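Local coordinates for 2-methyl-aconitate isomerase (Shewanella oneidensis, PDB 5K87), which catalyses the cis-trans isomerization of 2-methyl-aconitate in the 2-methylcitrate cycle II, a route of propionate breakdown, at residues G21-G26 and C109-A114; A285-P290 and L308-L313. The protein carries 1 engineered substitution. All coordinates share one frame; numbering follows the deposited sequence.

The two contacts follow one another along the chain: contact 1 (21-26 with 109-114) is complete before contact 2 (285-290 with 308-313) begins. Their centres lie about 21 Å apart and their nearest atoms about 10 Å, without touching. Contact 1, centred about 7 Å from the centre of the chain, joins the hairpin of strands 12-21 and 24-30 to the approach to helix 113-122. Contact 2 pairs strands 283-288 and 308-314. A run of strand pairings connects them, from 308-314 through 352-357, 360-371 and 374-391 to 12-21. Together they illustrate a division of labour: the start of a strand and the segment leading into a helix help hold the ligand, while paired strands build the framework beside it.

Contact 1 (G21-G26 and C109-A114); sequences GGTSKG and CGNLTA. With MLI (malonate ion), chain D.
Two torsions turn S24 and N111 to face each other and the bound malonate: S24 OG lies anti to its own carbonyl carbon (chi1 -54°), and N111 CG swings to the backbone-N side (chi1 -86°), which together with chi2 brings its amide between the turn at T23 and the malonate. The setting is a two-residue beta-hairpin, its type II' turn running from G21 to S24, packed against the segment that leads into helix 113-122. The family belongs to the diaminopimelate epimerase clan, and this is part of its substrate site, since S24 and N111 bind substrate. Glycine at G21 and G22 lets the chains close in, since a CB on either would collide with N111; the positive phi of G22 also suits the turn. N111 OD1 accepts T23 N at 3.1 Å, with the donor 75° out of the carbonyl plane and off the lone pairs, and R384 is a second donor to it. N111 ND2 bridges the two carboxylates, reaching malonate O9 at 3.1 Å and, more weakly, O7, while also bonding M322 O. The backbone grips the O6/O7 carboxylate: G110 N meets malonate O6 at 2.8 Å and N111 N meets O7 at 2.8 Å. S24 OG adds a bond to malonate O8, very short at 2.5 Å; G324 N, H319 NE2 and T325 OG1 hold the ion further. Beneath, L112 slides its CD2 branch along the hairpin, 3.6 Å from G21 N. C109, the probable proton donor or acceptor, places SG 3.4 Å from malonate C2.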
ATOM      1  N   GLY A  21      12.071   7.224   0.904  1.00 10.03           N
ATOM      2  CA  GLY A  21      13.316   7.441   1.620  1.00 11.49           C
ATOM      3  C   GLY A  21      13.665   6.147   2.321  1.00 11.48           C
ATOM      4  O   GLY A  21      12.854   5.635   3.089  1.00 11.81           O
ATOM      5  N   GLY A  22      14.844   5.594   2.046  1.00 10.99           N
ATOM      6  CA  GLY A  22      15.184   4.293   2.592  1.00 11.72           C
ATOM      7  C   GLY A  22      14.111   3.278   2.232  1.00 11.26           C
ATOM      8  O   GLY A  22      13.677   3.199   1.076  1.00 11.67           O
ATOM      9  N   THR A  23      13.645   2.529   3.229  1.00 11.18           N
ATOM     10  CA  THR A  23      12.623   1.509   3.021  1.00 12.36           C
ATOM     11  C   THR A  23      11.212   1.994   3.365  1.00 11.80           C
ATOM     12  O   THR A  23      10.356   1.183   3.719  1.00 11.87           O
ATOM     13  CB  THR A  23      12.946   0.250   3.841  1.00 12.37           C
ATOM     14  OG1 THR A  23      13.175   0.604   5.213  1.00 11.98           O
ATOM     15  CG2 THR A  23      14.205  -0.406   3.318  1.00 13.92           C
ATOM     16  N   SER A  24      10.967   3.298   3.231  1.00 11.69           N
ATOM     17  CA  SER A  24       9.660   3.889   3.538  1.00 11.60           C
ATOM     18  C   SER A  24       9.188   4.831   2.442  1.00 10.70           C
ATOM     19  O   SER A  24       9.990   5.321   1.650  1.00 10.75           O
ATOM     20  CB  SER A  24       9.735   4.663   4.844  1.00 11.80           C
ATOM     21  OG  SER A  24      10.233   3.820   5.874  1.00 15.27           O
ATOM     22  N   LYS A  25       7.885   5.108   2.426  1.00 10.78           N
ATOM     23  CA  LYS A  25       7.306   6.101   1.523  1.00 10.48           C
ATOM     24  C   LYS A  25       6.519   7.103   2.341  1.00 11.84           C
ATOM     25  O   LYS A  25       5.803   6.720   3.271  1.00 12.02           O
ATOM     26  CB  LYS A  25       6.355   5.460   0.501  1.00 12.59           C
ATOM     27  CG  LYS A  25       7.027   4.493  -0.454  1.00 12.50           C
ATOM     28  CD  LYS A  25       6.113   4.110  -1.616  1.00 13.72           C
ATOM     29  CE  LYS A  25       4.995   3.157  -1.216  1.00 12.09           C
ATOM     30  NZ  LYS A  25       4.232   2.749  -2.432  1.00 12.33           N
ATOM     31  N   GLY A  26       6.617   8.374   1.974  1.00 10.33           N
ATOM     32  CA  GLY A  26       5.868   9.396   2.667  1.00 12.09           C
ATOM     33  C   GLY A  26       5.483  10.547   1.767  1.00 10.10           C
ATOM     34  O   GLY A  26       6.028  10.718   0.672  1.00 10.56           O
ATOM     35  N   CYS A 109      11.578   9.926  11.845  1.00 13.03           N
ATOM     36  CA  CYS A 109      11.629   8.818  10.906  1.00 12.56           C
ATOM     37  C   CYS A 109      13.013   8.805  10.282  1.00 12.24           C
ATOM     38  O   CYS A 109      13.400   9.739   9.578  1.00 13.09           O
ATOM     39  CB  CYS A 109      10.574   8.939   9.812  1.00 12.09           C
ATOM     40  SG  CYS A 109      10.702   7.549   8.657  1.00 13.30           S
ATOM     41  N   GLY A 110      13.772   7.753  10.547  1.00 12.48           N
ATOM     42  CA  GLY A 110      15.135   7.664  10.063  1.00 12.42           C
ATOM     43  C   GLY A 110      15.235   7.379   8.583  1.00 12.52           C
ATOM     44  O   GLY A 110      16.098   7.935   7.904  1.00 13.37           O
ATOM     45  N   ASN A 111      14.373   6.507   8.074  1.00 11.34           N
ATOM     46  CA  ASN A 111      14.409   6.175   6.657  1.00 11.84           C
ATOM     47  C   ASN A 111      14.136   7.373   5.768  1.00 12.24           C
ATOM     48  O   ASN A 111      14.728   7.503   4.696  1.00 12.58           O
ATOM     49  CB  ASN A 111      13.454   5.038   6.330  1.00 11.43           C
ATOM     50  CG  ASN A 111      14.091   3.689   6.552  1.00 10.85           C
ATOM     51  OD1 ASN A 111      15.073   3.345   5.889  1.00 12.75           O
ATOM     52  ND2 ASN A 111      13.557   2.916   7.492  1.00 11.99           N
ATOM     53  N   LEU A 112      13.237   8.252   6.194  1.00 10.83           N
ATOM     54  CA  LEU A 112      12.897   9.395   5.364  1.00 11.54           C
ATOM     55  C   LEU A 112      13.930  10.519   5.436  1.00 11.34           C
ATOM     56  O   LEU A 112      13.841  11.476   4.668  1.00 11.81           O
ATOM     57  CB  LEU A 112      11.504   9.921   5.697  1.00 11.75           C
ATOM     58  CG  LEU A 112      10.345   9.005   5.284  1.00 10.88           C
ATOM     59  CD1 LEU A 112       9.025   9.721   5.528  1.00 13.34           C
ATOM     60  CD2 LEU A 112      10.448   8.546   3.827  1.00 12.75           C
ATOM     61  N   THR A 113      14.932  10.406   6.307  1.00 12.07           N
ATOM     62  CA  THR A 113      15.923  11.467   6.447  0.58 12.31           C
ATOM     63  C   THR A 113      16.661  11.798   5.134  1.00 11.44           C
ATOM     64  O   THR A 113      16.886  12.961   4.818  1.00 12.03           O
ATOM     65  CB  THR A 113      16.901  11.148   7.597  0.58 14.35           C
ATOM     66  OG1 THR A 113      16.210  11.277   8.849  0.58 15.74           O
ATOM     67  CG2 THR A 113      18.074  12.095   7.581  0.58 14.27           C
ATOM     68  N   ALA A 114      17.033  10.782   4.361  1.00 12.18           N
ATOM     69  CA  ALA A 114      17.668  11.040   3.064  1.00 12.85           C
ATOM     70  C   ALA A 114      16.742  11.826   2.129  1.00 11.95           C
ATOM     71  O   ALA A 114      17.176  12.710   1.386  1.00 12.75           O
ATOM     72  CB  ALA A 114      18.082   9.730   2.406  1.00 14.15           C
TER
HETATM   73  C1  MLI D 402      10.456   4.428  10.376  1.00 14.04           C
HETATM   74  C2  MLI D 402      11.883   4.941  10.437  1.00 13.18           C
HETATM   75  C3  MLI D 402      10.228   3.671   9.090  1.00 14.25           C
HETATM   76  O6  MLI D 402      12.306   5.501  11.485  1.00 13.24           O
HETATM   77  O7  MLI D 402      12.640   4.818   9.433  1.00 13.46           O
HETATM   78  O8  MLI D 402       9.460   4.144   8.202  1.00 15.64           O
HETATM   79  O9  MLI D 402      10.822   2.578   8.900  1.00 14.19           O

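Contact 2 (A285-P290 and L308-L313); sequences AFVAPP and LLVRAL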
ATOM      1  N   ALA A 285      11.875  -4.484  20.207  1.00 13.26           N
ATOM      2  CA  ALA A 285      12.660  -5.275  19.270  1.00 12.48           C
ATOM      3  C   ALA A 285      13.253  -6.481  19.971  1.00 13.20           C
ATOM      4  O   ALA A 285      13.415  -6.496  21.196  1.00 15.79           O
ATOM      5  CB  ALA A 285      13.765  -4.429  18.665  1.00 15.51           C
ATOM      6  N   PHE A 286      13.576  -7.500  19.196  1.00 13.33           N
ATOM      7  CA  PHE A 286      14.242  -8.667  19.752  1.00 13.48           C
ATOM      8  C   PHE A 286      15.514  -9.000  18.985  1.00 13.29           C
ATOM      9  O   PHE A 286      15.606  -8.756  17.776  1.00 14.18           O
ATOM     10  CB  PHE A 286      13.298  -9.869  19.945  1.00 14.46           C
ATOM     11  CG  PHE A 286      12.591 -10.346  18.701  1.00 16.09           C
ATOM     12  CD1 PHE A 286      11.406  -9.752  18.286  1.00 15.68           C
ATOM     13  CD2 PHE A 286      13.060 -11.444  17.995  1.00 16.93           C
ATOM     14  CE1 PHE A 286      10.731 -10.218  17.169  1.00 18.48           C
ATOM     15  CE2 PHE A 286      12.384 -11.913  16.881  1.00 18.40           C
ATOM     16  CZ  PHE A 286      11.219 -11.297  16.470  1.00 19.04           C
ATOM     17  N   VAL A 287      16.501  -9.528  19.710  1.00 13.50           N
ATOM     18  CA  VAL A 287      17.850  -9.687  19.178  1.00 13.59           C
ATOM     19  C   VAL A 287      18.349 -11.117  19.354  1.00 14.31           C
ATOM     20  O   VAL A 287      17.878 -11.846  20.230  1.00 14.90           O
ATOM     21  CB  VAL A 287      18.854  -8.718  19.869  1.00 15.08           C
ATOM     22  CG1 VAL A 287      18.360  -7.288  19.774  1.00 16.19           C
ATOM     23  CG2 VAL A 287      19.096  -9.104  21.336  1.00 15.68           C
ATOM     24  N   ALA A 288      19.311 -11.506  18.527  1.00 13.91           N
ATOM     25  CA  ALA A 288      19.923 -12.821  18.635  1.00 14.76           C
ATOM     26  C   ALA A 288      21.292 -12.803  17.980  1.00 15.31           C
ATOM     27  O   ALA A 288      21.576 -11.937  17.151  1.00 14.28           O
ATOM     28  CB  ALA A 288      19.045 -13.867  17.976  1.00 16.21           C
ATOM     29  N   PRO A 289      22.160 -13.766  18.352  1.00 15.52           N
ATOM     30  CA  PRO A 289      23.436 -13.890  17.635  1.00 16.47           C
ATOM     31  C   PRO A 289      23.212 -14.264  16.168  1.00 16.85           C
ATOM     32  O   PRO A 289      22.116 -14.695  15.811  1.00 16.47           O
ATOM     33  CB  PRO A 289      24.136 -15.040  18.380  1.00 16.95           C
ATOM     34  CG  PRO A 289      23.499 -15.070  19.734  1.00 18.23           C
ATOM     35  CD  PRO A 289      22.069 -14.700  19.494  1.00 17.22           C
ATOM     36  N   PRO A 290      24.240 -14.105  15.327  1.00 15.61           N
ATOM     37  CA  PRO A 290      24.123 -14.435  13.906  1.00 17.03           C
ATOM     38  C   PRO A 290      23.599 -15.840  13.667  1.00 17.64           C
ATOM     39  O   PRO A 290      23.975 -16.794  14.367  1.00 18.01           O
ATOM     40  CB  PRO A 290      25.567 -14.340  13.410  1.00 18.49           C
ATOM     41  CG  PRO A 290      26.183 -13.335  14.305  1.00 17.62           C
ATOM     42  CD  PRO A 290      25.569 -13.565  15.653  1.00 17.23           C
ATOM     43  N   LEU A 308      24.799  -9.661  14.212  1.00 15.09           N
ATOM     44  CA  LEU A 308      23.661 -10.062  15.045  1.00 14.28           C
ATOM     45  C   LEU A 308      22.388  -9.990  14.210  1.00 13.06           C
ATOM     46  O   LEU A 308      22.401  -9.482  13.086  1.00 13.76           O
ATOM     47  CB  LEU A 308      23.525  -9.176  16.296  1.00 14.27           C
ATOM     48  CG  LEU A 308      22.976  -7.761  16.087  1.00 14.63           C
ATOM     49  CD1 LEU A 308      22.491  -7.202  17.411  1.00 16.28           C
ATOM     50  CD2 LEU A 308      24.010  -6.822  15.478  1.00 16.15           C
ATOM     51  N   LEU A 309      21.301 -10.512  14.762  1.00 13.14           N
ATOM     52  CA  LEU A 309      19.974 -10.405  14.164  1.00 13.13           C
ATOM     53  C   LEU A 309      19.133  -9.473  15.010  1.00 12.78           C
ATOM     54  O   LEU A 309      19.173  -9.536  16.243  1.00 12.87           O
ATOM     55  CB  LEU A 309      19.301 -11.769  14.149  1.00 14.35           C
ATOM     56  CG  LEU A 309      20.085 -12.855  13.422  1.00 13.38           C
ATOM     57  CD1 LEU A 309      19.278 -14.135  13.405  1.00 16.29           C
ATOM     58  CD2 LEU A 309      20.464 -12.431  12.015  1.00 16.38           C
ATOM     59  N   VAL A 310      18.367  -8.600  14.354  1.00 12.19           N
ATOM     60  CA  VAL A 310      17.397  -7.772  15.058  1.00 12.17           C
ATOM     61  C   VAL A 310      16.100  -7.711  14.276  1.00 13.40           C
ATOM     62  O   VAL A 310      16.103  -7.462  13.066  1.00 13.77           O
ATOM     63  CB  VAL A 310      17.891  -6.324  15.289  1.00 12.76           C
ATOM     64  CG1 VAL A 310      16.921  -5.592  16.216  1.00 12.93           C
ATOM     65  CG2 VAL A 310      19.309  -6.291  15.869  1.00 14.03           C
ATOM     66  N   ARG A 311      14.998  -7.946  14.977  1.00 12.60           N
ATOM     67  CA  ARG A 311      13.654  -7.775  14.434  1.00 12.71           C
ATOM     68  C   ARG A 311      12.975  -6.729  15.297  1.00 12.24           C
ATOM     69  O   ARG A 311      13.136  -6.740  16.515  1.00 14.86           O
ATOM     70  CB  ARG A 311      12.888  -9.087  14.526  1.00 14.19           C
ATOM     71  CG  ARG A 311      12.870  -9.897  13.245  1.00 14.95           C
ATOM     72  CD  ARG A 311      14.249 -10.252  12.721  1.00 15.12           C
ATOM     73  NE  ARG A 311      14.123 -11.196  11.617  1.00 13.96           N
ATOM     74  CZ  ARG A 311      15.096 -11.504  10.765  1.00 14.12           C
ATOM     75  NH1 ARG A 311      16.302 -10.963  10.879  1.00 14.63           N
ATOM     76  NH2 ARG A 311      14.860 -12.376   9.805  1.00 15.59           N
ATOM     77  N   ALA A 312      12.212  -5.821  14.698  1.00 12.40           N
ATOM     78  CA  ALA A 312      11.527  -4.805  15.488  1.00 11.95           C
ATOM     79  C   ALA A 312      10.066  -4.712  15.109  1.00 11.68           C
ATOM     80  O   ALA A 312       9.684  -5.040  13.981  1.00 12.79           O
ATOM     81  CB  ALA A 312      12.192  -3.455  15.316  1.00 13.79           C
ATOM     82  N   LEU A 313       9.246  -4.265  16.052  1.00 11.93           N
ATOM     83  CA  LEU A 313       7.851  -3.963  15.763  1.00 12.30           C
ATOM     84  C   LEU A 313       7.654  -2.471  15.633  1.00 12.06           C
ATOM     85  O   LEU A 313       8.350  -1.683  16.271  1.00 13.08           O
ATOM     86  CB  LEU A 313       6.927  -4.496  16.867  1.00 14.19           C
ATOM     87  CG  LEU A 313       6.596  -5.983  16.804  1.00 15.26           C
ATOM     88  CD1 LEU A 313       7.739  -6.814  17.373  1.00 15.95           C
ATOM     89  CD2 LEU A 313       5.291  -6.269  17.544  1.00 17.67           C
TER
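F286 and R311 meet ring to chain: R311 CB sits over one face of the phenyl ring, 3.7 Å from its centroid and 22° off the normal, a CH-pi contact displaced toward the CZ rim. The approach is close, with R311 CB 3.4 Å from F286 CZ. What lays the ring there is the first torsion of F286, which places CG between the backbone N and the carbonyl carbon (chi1 58°) and folds the ring back over the partner strand. With an alanine in place of F286, the aromatic face over R311 CB would be gone and Y236 is likely to lose its ring partner. Beneath these side chains runs the antiparallel ladder between the two strands, a worked case of backbone register deciding which side chains meet. F286 and R311 form a hydrogen-bonded pair, with F286 N 2.8 Å from R311 O and R311 N 3.0 Å from F286 O. A288 and L309 form the next, with L309 N nearly straight onto A288 O at 2.8 Å. Between and beyond them lie the non-hydrogen-bonded pairs on the other face: A285 CB touches A312 CB at 3.8 Å, and V287 CG1 lies beside V310 CG2 at 4.1 Å. Past the strand end, L309 CG rests 3.6 Å from P289 O. Further out, the guanidinium of R311 is held by E240 O and a cation-pi contact with Y293, while Y236 meets the F286 ring. A312 lies close to M323, a probable proton donor or acceptor. Strand 225-230 pairs parallel with 283-288 and strand 352-357 parallel with 308-314, and helix 340-344 packs on V287 and L308.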